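PDB 4IUS: GCN5-related N-acetyltransferase from Kribbella flavida, which probably transfers an acyl group, most likely acetyl, from a donor to an acceptor substrate still to be defined. Local coordinates for residues E49-P60 against A85-H96; V128-N138 against A151-A159. The protein carries 1 engineered substitution. All blocks are in the same frame, centred on the assembly; numbering follows the deposited sequence.

In the fold
Contacts 1 and 2 lie on opposite sides of the chain's centre, their own centres about 37 Å apart, and share no helix or strand. Contact 1 (49-60 with 85-96) brings the loop before helix 59-71, and V59 and P60 at the beginning of that helix, against helix 89-95; contact 2 (128-138 with 151-159) sets the start of helix 131-141 against a loop that leads into strand 161-168. Both are partly buried, but contact 1 covers more area and packs F54, V59 and P60 on one side of helix 89-95 and on H96 just after it. Contact 2 is smaller, with mostly exposed residues, one phenylalanine against backbone and one hydrogen bond across.

Contact 1 of 2, residues E49-P60 against A85-H96; sequences EPGVPFDPAEVP and ANPGLAYVLVEH
F54 and L89 make the centre of the aliphatic and aromatic packing. L89 CD1 sits over the middle of one F54 face, 3.9 Å from the ring centroid, a CH-pi contact. V92 CG2 and P87 O meet the same ring at its edge, in plane. With chi1 at 73°, CG of F54 lies between its backbone N and carbonyl carbon, and the ring reaches the first turn of helix 89-95, F54 CZ lying 3.6 Å from L89 CA. One turn further along, V92 CG1 presses against V59 CB at 3.6 Å; both V59 methyls lie against V92 CG1, and beyond it CG2 reaches L89 CD1 and CG1 reaches L93 CD2. P60 closes this end with a second CH-pi contact, its CG 3.5 Å from the centroid of the H96 imidazole, and a water beside them joins P56 O to H96 NE2.

The direct hydrogen bonds gather at the other end. G51 N, inside the type II turn from E49 to V52, donates to A85 O (2.8 Å). N86 ND2 donates to E49 O at 3.2 Å and 164°, above the carbonyl plane, whereas V52 N reaches that oxygen from the opposite face. A water links N86 ND2 to V52 O.

A90, on the far side of helix 89-95, packs on L81 of strand 78-82. The chemistry is thus split: the N86 amide and the G51-A85 bond tie the E49-V52 turn to the start of 85-96, whereas F54 and the start of helix 59-71 are joined to helix 89-95 and H96 by apolar packing and CH-pi contacts.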
loop_
_atom_site.group_PDB
_atom_site.type_symbol
_atom_site.label_atom_id
_atom_site.label_comp_id
_atom_site.label_asym_id
_atom_site.label_seq_id
_atom_site.Cartn_x
_atom_site.Cartn_y
_atom_site.Cartn_z
ATOM N N GLU A 49 17.475 2.950 3.096
ATOM C CA GLU A 49 18.182 1.700 3.386
ATOM C C GLU A 49 17.460 0.951 4.526
ATOM O O GLU A 49 17.936 0.911 5.658
ATOM C CB GLU A 49 19.640 1.974 3.780
ATOM C CG GLU A 49 20.470 2.672 2.697
ATOM C CD GLU A 49 21.849 3.053 3.195
ATOM O OE1 GLU A 49 22.304 2.460 4.193
ATOM O OE2 GLU A 49 22.430 3.984 2.613
ATOM N N PRO A 50 16.308 0.320 4.230
ATOM C CA PRO A 50 15.659 -0.525 5.244
ATOM C C PRO A 50 16.594 -1.567 5.805
ATOM O O PRO A 50 17.369 -2.173 5.063
ATOM C CB PRO A 50 14.527 -1.210 4.476
ATOM C CG PRO A 50 14.315 -0.394 3.283
ATOM C CD PRO A 50 15.585 0.309 2.955
ATOM N N GLY A 51 16.548 -1.779 7.100
ATOM C CA GLY A 51 17.368 -2.802 7.748
ATOM C C GLY A 51 18.812 -2.421 8.086
ATOM O O GLY A 51 19.577 -3.248 8.588
ATOM N N VAL A 52 19.197 -1.189 7.730
ATOM C CA VAL A 52 20.543 -0.655 7.941
ATOM C C VAL A 52 20.475 0.443 9.005
ATOM O O VAL A 52 19.607 1.302 8.931
ATOM C CB VAL A 52 21.089 -0.060 6.623
ATOM C CG1 VAL A 52 22.491 0.548 6.779
ATOM C CG2 VAL A 52 21.076 -1.142 5.537
ATOM N N PRO A 53 21.403 0.449 9.982
ATOM C CA PRO A 53 21.396 1.489 11.001
ATOM C C PRO A 53 21.600 2.850 10.373
ATOM O O PRO A 53 22.261 2.940 9.311
ATOM C CB PRO A 53 22.609 1.175 11.867
ATOM C CG PRO A 53 23.209 -0.039 11.364
ATOM C CD PRO A 53 22.413 -0.586 10.246
ATOM N N PHE A 54 21.001 3.858 10.965
ATOM C CA PHE A 54 21.196 5.212 10.507
ATOM C C PHE A 54 21.812 6.094 11.577
ATOM O O PHE A 54 21.754 5.821 12.762
ATOM C CB PHE A 54 19.868 5.829 10.038
ATOM C CG PHE A 54 18.931 6.176 11.162
ATOM C CD1 PHE A 54 18.081 5.235 11.755
ATOM C CD2 PHE A 54 18.924 7.466 11.647
ATOM C CE1 PHE A 54 17.298 5.584 12.847
ATOM C CE2 PHE A 54 18.100 7.821 12.711
ATOM C CZ PHE A 54 17.306 6.888 13.309
ATOM N N ASP A 55 22.379 7.189 11.123
ATOM C CA ASP A 55 22.999 8.144 11.982
ATOM C C ASP A 55 22.019 9.306 12.127
ATOM O O ASP A 55 21.743 10.023 11.168
ATOM C CB ASP A 55 24.286 8.634 11.343
ATOM C CG ASP A 55 25.056 9.562 12.238
ATOM O OD1 ASP A 55 24.493 10.113 13.239
ATOM O OD2 ASP A 55 26.244 9.731 11.899
ATOM N N PRO A 56 21.476 9.516 13.337
ATOM C CA PRO A 56 20.504 10.592 13.498
ATOM C C PRO A 56 21.028 11.975 13.154
ATOM O O PRO A 56 20.244 12.838 12.772
ATOM C CB PRO A 56 20.118 10.542 14.970
ATOM C CG PRO A 56 21.153 9.703 15.604
ATOM C CD PRO A 56 21.743 8.788 14.593
ATOM N N ALA A 57 22.350 12.162 13.234
ATOM C CA ALA A 57 22.943 13.460 12.961
ATOM C C ALA A 57 22.705 13.890 11.518
ATOM O O ALA A 57 22.754 15.083 11.229
ATOM C CB ALA A 57 24.442 13.449 13.284
ATOM N N GLU A 58 22.521 12.927 10.609
ATOM C CA GLU A 58 22.331 13.215 9.191
ATOM C C GLU A 58 20.923 13.671 8.880
ATOM O O GLU A 58 20.667 14.192 7.801
ATOM C CB GLU A 58 22.625 11.934 8.366
ATOM C CG GLU A 58 24.089 11.492 8.388
ATOM C CD GLU A 58 24.398 10.202 7.628
ATOM O OE1 GLU A 58 23.462 9.609 7.005
ATOM O OE2 GLU A 58 25.592 9.795 7.677
ATOM N N VAL A 59 19.984 13.367 9.746
ATOM C CA VAL A 59 18.577 13.555 9.390
ATOM C C VAL A 59 18.186 15.020 9.106
ATOM O O VAL A 59 17.442 15.266 8.165
ATOM C CB VAL A 59 17.629 12.850 10.397
ATOM C CG1 VAL A 59 16.172 13.189 10.106
ATOM C CG2 VAL A 59 17.895 11.327 10.367
ATOM N N PRO A 60 18.648 16.009 9.902
ATOM C CA PRO A 60 18.226 17.376 9.578
ATOM C C PRO A 60 18.594 17.802 8.150
ATOM O O PRO A 60 17.747 18.284 7.402
ATOM C CB PRO A 60 18.950 18.212 10.614
ATOM C CG PRO A 60 19.081 17.284 11.781
ATOM C CD PRO A 60 19.339 15.921 11.204
ATOM N N ALA A 85 11.783 -1.891 10.374
ATOM C CA ALA A 85 12.814 -1.846 9.332
ATOM C C ALA A 85 13.873 -0.767 9.667
ATOM O O ALA A 85 15.018 -0.898 9.286
ATOM C CB ALA A 85 12.212 -1.526 7.966
ATOM N N ASN A 86 13.454 0.315 10.327
ATOM C CA ASN A 86 14.361 1.416 10.675
ATOM C C ASN A 86 14.007 1.981 12.066
ATOM O O ASN A 86 13.459 3.097 12.191
ATOM C CB ASN A 86 14.313 2.509 9.598
ATOM C CG ASN A 86 14.827 2.038 8.259
ATOM O OD1 ASN A 86 14.050 1.608 7.414
ATOM N ND2 ASN A 86 16.134 2.090 8.078
ATOM N N PRO A 87 14.316 1.204 13.115
ATOM C CA PRO A 87 13.821 1.594 14.418
ATOM C C PRO A 87 14.344 2.984 14.815
ATOM O O PRO A 87 15.537 3.263 14.696
ATOM C CB PRO A 87 14.373 0.513 15.341
ATOM C CG PRO A 87 14.567 -0.668 14.477
ATOM C CD PRO A 87 14.892 -0.156 13.112
ATOM N N GLY A 88 13.445 3.814 15.308
ATOM C CA GLY A 88 13.746 5.159 15.785
ATOM C C GLY A 88 13.775 6.240 14.741
ATOM O O GLY A 88 13.862 7.422 15.106
ATOM N N LEU A 89 13.713 5.898 13.463
ATOM C CA LEU A 89 13.833 6.909 12.425
ATOM C C LEU A 89 12.653 7.887 12.478
ATOM O O LEU A 89 12.840 9.094 12.360
ATOM C CB LEU A 89 14.037 6.268 11.056
ATOM C CG LEU A 89 14.210 7.217 9.861
ATOM C CD1 LEU A 89 15.367 8.203 10.049
ATOM C CD2 LEU A 89 14.425 6.402 8.592
ATOM N N ALA A 90 11.445 7.359 12.636
ATOM C CA ALA A 90 10.279 8.215 12.695
ATOM C C ALA A 90 10.401 9.283 13.772
ATOM O O ALA A 90 10.056 10.440 13.548
ATOM C CB ALA A 90 9.001 7.399 12.899
ATOM N N TYR A 91 10.921 8.913 14.919
ATOM C CA TYR A 91 11.032 9.872 16.007
ATOM C C TYR A 91 12.045 10.968 15.677
ATOM O O TYR A 91 11.843 12.117 16.058
ATOM C CB TYR A 91 11.433 9.208 17.315
ATOM C CG TYR A 91 10.312 8.493 18.029
ATOM C CD1 TYR A 91 9.065 9.095 18.223
ATOM C CD2 TYR A 91 10.579 7.326 18.689
ATOM C CE1 TYR A 91 8.081 8.453 18.971
ATOM C CE2 TYR A 91 9.603 6.663 19.406
ATOM C CZ TYR A 91 8.359 7.237 19.547
ATOM O OH TYR A 91 7.407 6.578 20.264
ATOM N N VAL A 92 13.105 10.646 14.940
ATOM C CA VAL A 92 14.065 11.682 14.532
ATOM C C VAL A 92 13.388 12.639 13.519
ATOM O O VAL A 92 13.567 13.842 13.560
ATOM C CB VAL A 92 15.372 11.093 14.036
ATOM C CG1 VAL A 92 16.353 12.236 13.732
ATOM C CG2 VAL A 92 15.983 10.138 15.084
ATOM N N LEU A 93 12.551 12.102 12.610
ATOM C CA LEU A 93 11.801 12.950 11.689
ATOM C C LEU A 93 10.851 13.884 12.418
ATOM O O LEU A 93 10.678 15.046 12.037
ATOM C CB LEU A 93 11.024 12.116 10.673
ATOM C CG LEU A 93 11.846 11.327 9.688
ATOM C CD1 LEU A 93 10.950 10.473 8.815
ATOM C CD2 LEU A 93 12.649 12.303 8.828
ATOM N N VAL A 94 10.210 13.390 13.479
ATOM C CA VAL A 94 9.295 14.220 14.268
ATOM C C VAL A 94 10.066 15.363 14.926
ATOM O O VAL A 94 9.641 16.511 14.943
ATOM C CB VAL A 94 8.526 13.388 15.302
ATOM C CG1 VAL A 94 7.750 14.285 16.258
ATOM C CG2 VAL A 94 7.568 12.444 14.580
ATOM N N GLU A 95 11.227 15.046 15.465
ATOM C CA GLU A 95 12.083 16.043 16.111
ATOM C C GLU A 95 12.422 17.188 15.143
ATOM O O GLU A 95 12.577 18.337 15.548
ATOM C CB GLU A 95 13.329 15.351 16.648
ATOM C CG GLU A 95 14.317 16.226 17.363
ATOM C CD GLU A 95 15.618 15.481 17.686
ATOM O OE1 GLU A 95 15.928 14.405 17.083
ATOM O OE2 GLU A 95 16.407 16.036 18.483
ATOM N N HIS A 96 12.540 16.875 13.866
ATOM C CA HIS A 96 12.881 17.846 12.831
ATOM C C HIS A 96 11.685 18.281 11.998
ATOM O O HIS A 96 11.803 18.721 10.862
ATOM C CB HIS A 96 14.072 17.342 12.027
ATOM C CG HIS A 96 15.278 17.175 12.910
ATOM N ND1 HIS A 96 15.910 18.242 13.463
ATOM C CD2 HIS A 96 15.884 16.034 13.432
ATOM C CE1 HIS A 96 16.846 17.796 14.320
ATOM N NE2 HIS A 96 16.849 16.447 14.289
HETATM O O HOH W 1 17.571 1.841 10.772
HETATM O O HOH W 2 19.123 14.539 14.799
#

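Contact 2 of 2, residues V128-N138 against A151-A159; sequences VASAEEQEAAN and ASPFQPEPA
The loop 151-159 passes the N-terminal end of helix 131-141, coming nearest at F154, whose CA is 5.1 Å from that of A131. In this part of the GNAT fold the helix follows the edge strand 123-127, and the loop returns the chain to the neighbouring antiparallel strand 161-168. F154 carries most of the contact. F154 CG stands anti to the backbone N (chi1 176°), laying the ring flat against the peptide chain just before the helix: S130 N lies above the ring centre and A129 C nearer the rim of the same face, 3.5 Å from F154 CZ. The buried S130 N has no hydrogen-bond partner in the model, so the aromatic face is what covers it. V128 CG1 adds an apolar contact with F154 CD1 at 3.9 Å.

Bonds within 128-138 hold the chain before the helix. S130, the N-cap, accepts from E133 N through OG (3.0 Å), and the E133 carboxylate turns back to accept from A129 N.

One helical turn on, Q134 bends at chi2 (60°) and lays its amide beside A151, with Q134 OE1 3.6 Å from A151 CB. Its NE2 donates to N138 OD1 from above that carbonyl plane, which helps set the rotation of the N138 amide. The other end of that amide crosses to the loop: N138 ND2 donates to S152 OG at 3.0 Å, with the hydroxyl oxygen 22° out of the amide plane.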
loop_
_atom_site.group_PDB
_atom_site.type_symbol
_atom_site.label_atom_id
_atom_site.label_comp_id
_atom_site.label_asym_id
_atom_site.label_seq_id
_atom_site.Cartn_x
_atom_site.Cartn_y
_atom_site.Cartn_z
ATOM N N VAL A 128 -9.893 -8.897 -13.154
ATOM C CA VAL A 128 -10.098 -7.779 -14.073
ATOM C C VAL A 128 -9.299 -8.016 -15.351
ATOM O O VAL A 128 -8.108 -8.315 -15.293
ATOM C CB VAL A 128 -9.673 -6.456 -13.426
ATOM C CG1 VAL A 128 -9.532 -5.352 -14.434
ATOM C CG2 VAL A 128 -10.663 -6.082 -12.359
ATOM N N ALA A 129 -9.975 -7.930 -16.501
ATOM C CA ALA A 129 -9.407 -8.262 -17.798
ATOM C C ALA A 129 -9.727 -7.216 -18.861
ATOM O O ALA A 129 -9.592 -7.500 -20.060
ATOM C CB ALA A 129 -9.891 -9.632 -18.217
ATOM N N SER A 130 -10.041 -6.008 -18.455
ATOM C CA SER A 130 -10.288 -4.928 -19.370
ATOM C C SER A 130 -10.228 -3.585 -18.653
ATOM O O SER A 130 -10.360 -3.505 -17.433
ATOM C CB SER A 130 -11.658 -5.073 -20.013
ATOM O OG SER A 130 -12.692 -4.818 -19.090
ATOM N N ALA A 131 -10.069 -2.534 -19.433
ATOM C CA ALA A 131 -10.146 -1.169 -18.965
ATOM C C ALA A 131 -11.487 -0.916 -18.286
ATOM O O ALA A 131 -11.555 -0.300 -17.236
ATOM C CB ALA A 131 -9.908 -0.190 -20.110
ATOM N N GLU A 132 -12.586 -1.386 -18.878
ATOM C CA GLU A 132 -13.884 -1.105 -18.291
ATOM C C GLU A 132 -14.052 -1.838 -16.959
ATOM O O GLU A 132 -14.648 -1.290 -16.029
ATOM C CB GLU A 132 -15.023 -1.436 -19.254
ATOM C CG GLU A 132 -15.024 -0.581 -20.499
ATOM C CD GLU A 132 -13.959 -0.947 -21.537
ATOM O OE1 GLU A 132 -13.376 -2.079 -21.526
ATOM O OE2 GLU A 132 -13.704 -0.065 -22.397
ATOM N N GLU A 133 -13.511 -3.052 -16.818
ATOM C CA GLU A 133 -13.566 -3.741 -15.519
ATOM C C GLU A 133 -12.695 -3.023 -14.499
ATOM O O GLU A 133 -13.065 -2.942 -13.340
ATOM C CB GLU A 133 -13.186 -5.222 -15.671
ATOM C CG GLU A 133 -14.274 -6.031 -16.335
ATOM C CD GLU A 133 -13.859 -7.369 -16.846
ATOM O OE1 GLU A 133 -12.893 -7.958 -16.404
ATOM O OE2 GLU A 133 -14.568 -7.834 -17.757
ATOM N N GLN A 134 -11.537 -2.477 -14.937
ATOM C CA GLN A 134 -10.697 -1.715 -14.017
ATOM C C GLN A 134 -11.418 -0.443 -13.576
ATOM O O GLN A 134 -11.307 -0.031 -12.452
ATOM C CB GLN A 134 -9.338 -1.428 -14.624
ATOM C CG GLN A 134 -8.364 -0.775 -13.675
ATOM C CD GLN A 134 -8.081 -1.627 -12.429
ATOM O OE1 GLN A 134 -7.782 -2.817 -12.560
ATOM N NE2 GLN A 134 -8.209 -1.043 -11.238
ATOM N N GLU A 135 -12.151 0.183 -14.483
ATOM C CA GLU A 135 -12.947 1.356 -14.161
ATOM C C GLU A 135 -14.002 1.043 -13.151
ATOM O O GLU A 135 -14.218 1.801 -12.189
ATOM C CB GLU A 135 -13.555 1.963 -15.425
ATOM C CG GLU A 135 -12.534 2.592 -16.374
ATOM C CD GLU A 135 -13.132 2.933 -17.757
ATOM O OE1 GLU A 135 -14.329 2.596 -18.062
ATOM O OE2 GLU A 135 -12.367 3.508 -18.543
ATOM N N ALA A 136 -14.631 -0.126 -13.275
ATOM C CA ALA A 136 -15.596 -0.565 -12.279
ATOM C C ALA A 136 -14.923 -0.782 -10.942
ATOM O O ALA A 136 -15.457 -0.369 -9.905
ATOM C CB ALA A 136 -16.308 -1.831 -12.720
ATOM N N ALA A 137 -13.771 -1.435 -10.931
ATOM C CA ALA A 137 -13.001 -1.652 -9.689
ATOM C C ALA A 137 -12.689 -0.334 -9.000
ATOM O O ALA A 137 -12.915 -0.163 -7.806
ATOM C CB ALA A 137 -11.723 -2.433 -9.962
ATOM N N ASN A 138 -12.201 0.637 -9.760
ATOM C CA ASN A 138 -11.834 1.935 -9.179
ATOM C C ASN A 138 -13.064 2.657 -8.630
ATOM O O ASN A 138 -12.981 3.287 -7.580
ATOM C CB ASN A 138 -11.134 2.814 -10.213
ATOM C CG ASN A 138 -9.767 2.308 -10.587
ATOM O OD1 ASN A 138 -9.186 1.434 -9.897
ATOM N ND2 ASN A 138 -9.202 2.849 -11.683
ATOM N N ALA A 151 -3.221 -1.050 -9.670
ATOM C CA ALA A 151 -3.658 -1.806 -10.849
ATOM C C ALA A 151 -4.098 -0.929 -12.015
ATOM O O ALA A 151 -4.585 -1.429 -13.024
ATOM C CB ALA A 151 -4.826 -2.721 -10.460
ATOM N N SER A 152 -3.926 0.374 -11.890
ATOM C CA SER A 152 -4.632 1.338 -12.693
ATOM C C SER A 152 -3.638 2.180 -13.465
ATOM O O SER A 152 -2.710 2.731 -12.832
ATOM C CB SER A 152 -5.380 2.207 -11.662
ATOM O OG SER A 152 -6.291 3.116 -12.207
ATOM N N PRO A 153 -3.799 2.298 -14.814
ATOM C CA PRO A 153 -4.765 1.718 -15.780
ATOM C C PRO A 153 -4.561 0.226 -16.025
ATOM O O PRO A 153 -3.444 -0.298 -15.849
ATOM C CB PRO A 153 -4.444 2.435 -17.102
ATOM C CG PRO A 153 -3.052 2.905 -16.933
ATOM C CD PRO A 153 -2.916 3.269 -15.488
ATOM N N PHE A 154 -5.590 -0.425 -16.544
ATOM C CA PHE A 154 -5.525 -1.842 -16.834
ATOM C C PHE A 154 -4.340 -2.183 -17.700
ATOM O O PHE A 154 -4.135 -1.553 -18.725
ATOM C CB PHE A 154 -6.785 -2.330 -17.539
ATOM C CG PHE A 154 -6.692 -3.758 -17.939
ATOM C CD1 PHE A 154 -6.693 -4.744 -16.996
ATOM C CD2 PHE A 154 -6.497 -4.116 -19.273
ATOM C CE1 PHE A 154 -6.484 -6.052 -17.340
ATOM C CE2 PHE A 154 -6.296 -5.419 -19.621
ATOM C CZ PHE A 154 -6.296 -6.410 -18.655
ATOM N N GLN A 155 -3.618 -3.219 -17.322
ATOM C CA GLN A 155 -2.592 -3.803 -18.134
ATOM C C GLN A 155 -2.682 -5.308 -17.877
ATOM O O GLN A 155 -3.110 -5.752 -16.773
ATOM C CB GLN A 155 -1.229 -3.159 -17.816
ATOM C CG GLN A 155 -0.808 -3.332 -16.359
ATOM C CD GLN A 155 -0.321 -4.746 -16.034
ATOM O OE1 GLN A 155 0.319 -5.399 -16.883
ATOM N NE2 GLN A 155 -0.620 -5.231 -14.821
ATOM N N PRO A 156 -2.240 -6.108 -18.852
ATOM C CA PRO A 156 -2.594 -7.520 -18.834
ATOM C C PRO A 156 -1.673 -8.475 -18.064
ATOM O O PRO A 156 -2.002 -9.660 -17.933
ATOM C CB PRO A 156 -2.548 -7.869 -20.343
ATOM C CG PRO A 156 -1.532 -6.953 -20.901
ATOM C CD PRO A 156 -1.810 -5.664 -20.197
ATOM N N GLU A 157 -0.542 -7.995 -17.567
ATOM C CA GLU A 157 0.458 -8.880 -16.951
ATOM C C GLU A 157 0.301 -8.932 -15.433
ATOM O O GLU A 157 0.567 -7.939 -14.742
ATOM C CB GLU A 157 1.867 -8.436 -17.321
ATOM C CG GLU A 157 2.985 -9.221 -16.613
ATOM C CD GLU A 157 2.826 -10.749 -16.673
ATOM O OE1 GLU A 157 2.881 -11.413 -15.609
ATOM O OE2 GLU A 157 2.647 -11.286 -17.801
ATOM N N PRO A 158 -0.064 -10.113 -14.895
ATOM C CA PRO A 158 -0.329 -10.146 -13.466
ATOM C C PRO A 158 0.864 -9.874 -12.561
ATOM O O PRO A 158 0.712 -9.364 -11.450
ATOM C CB PRO A 158 -0.868 -11.571 -13.222
ATOM C CG PRO A 158 -0.434 -12.368 -14.384
ATOM C CD PRO A 158 -0.398 -11.402 -15.526
ATOM N N ALA A 159 2.066 -10.172 -13.029
ATOM C CA ALA A 159 3.265 -9.833 -12.264
ATOM C C ALA A 159 3.405 -8.314 -12.079
ATOM O O ALA A 159 4.131 -7.888 -11.190
ATOM C CB ALA A 159 4.523 -10.406 -12.925
#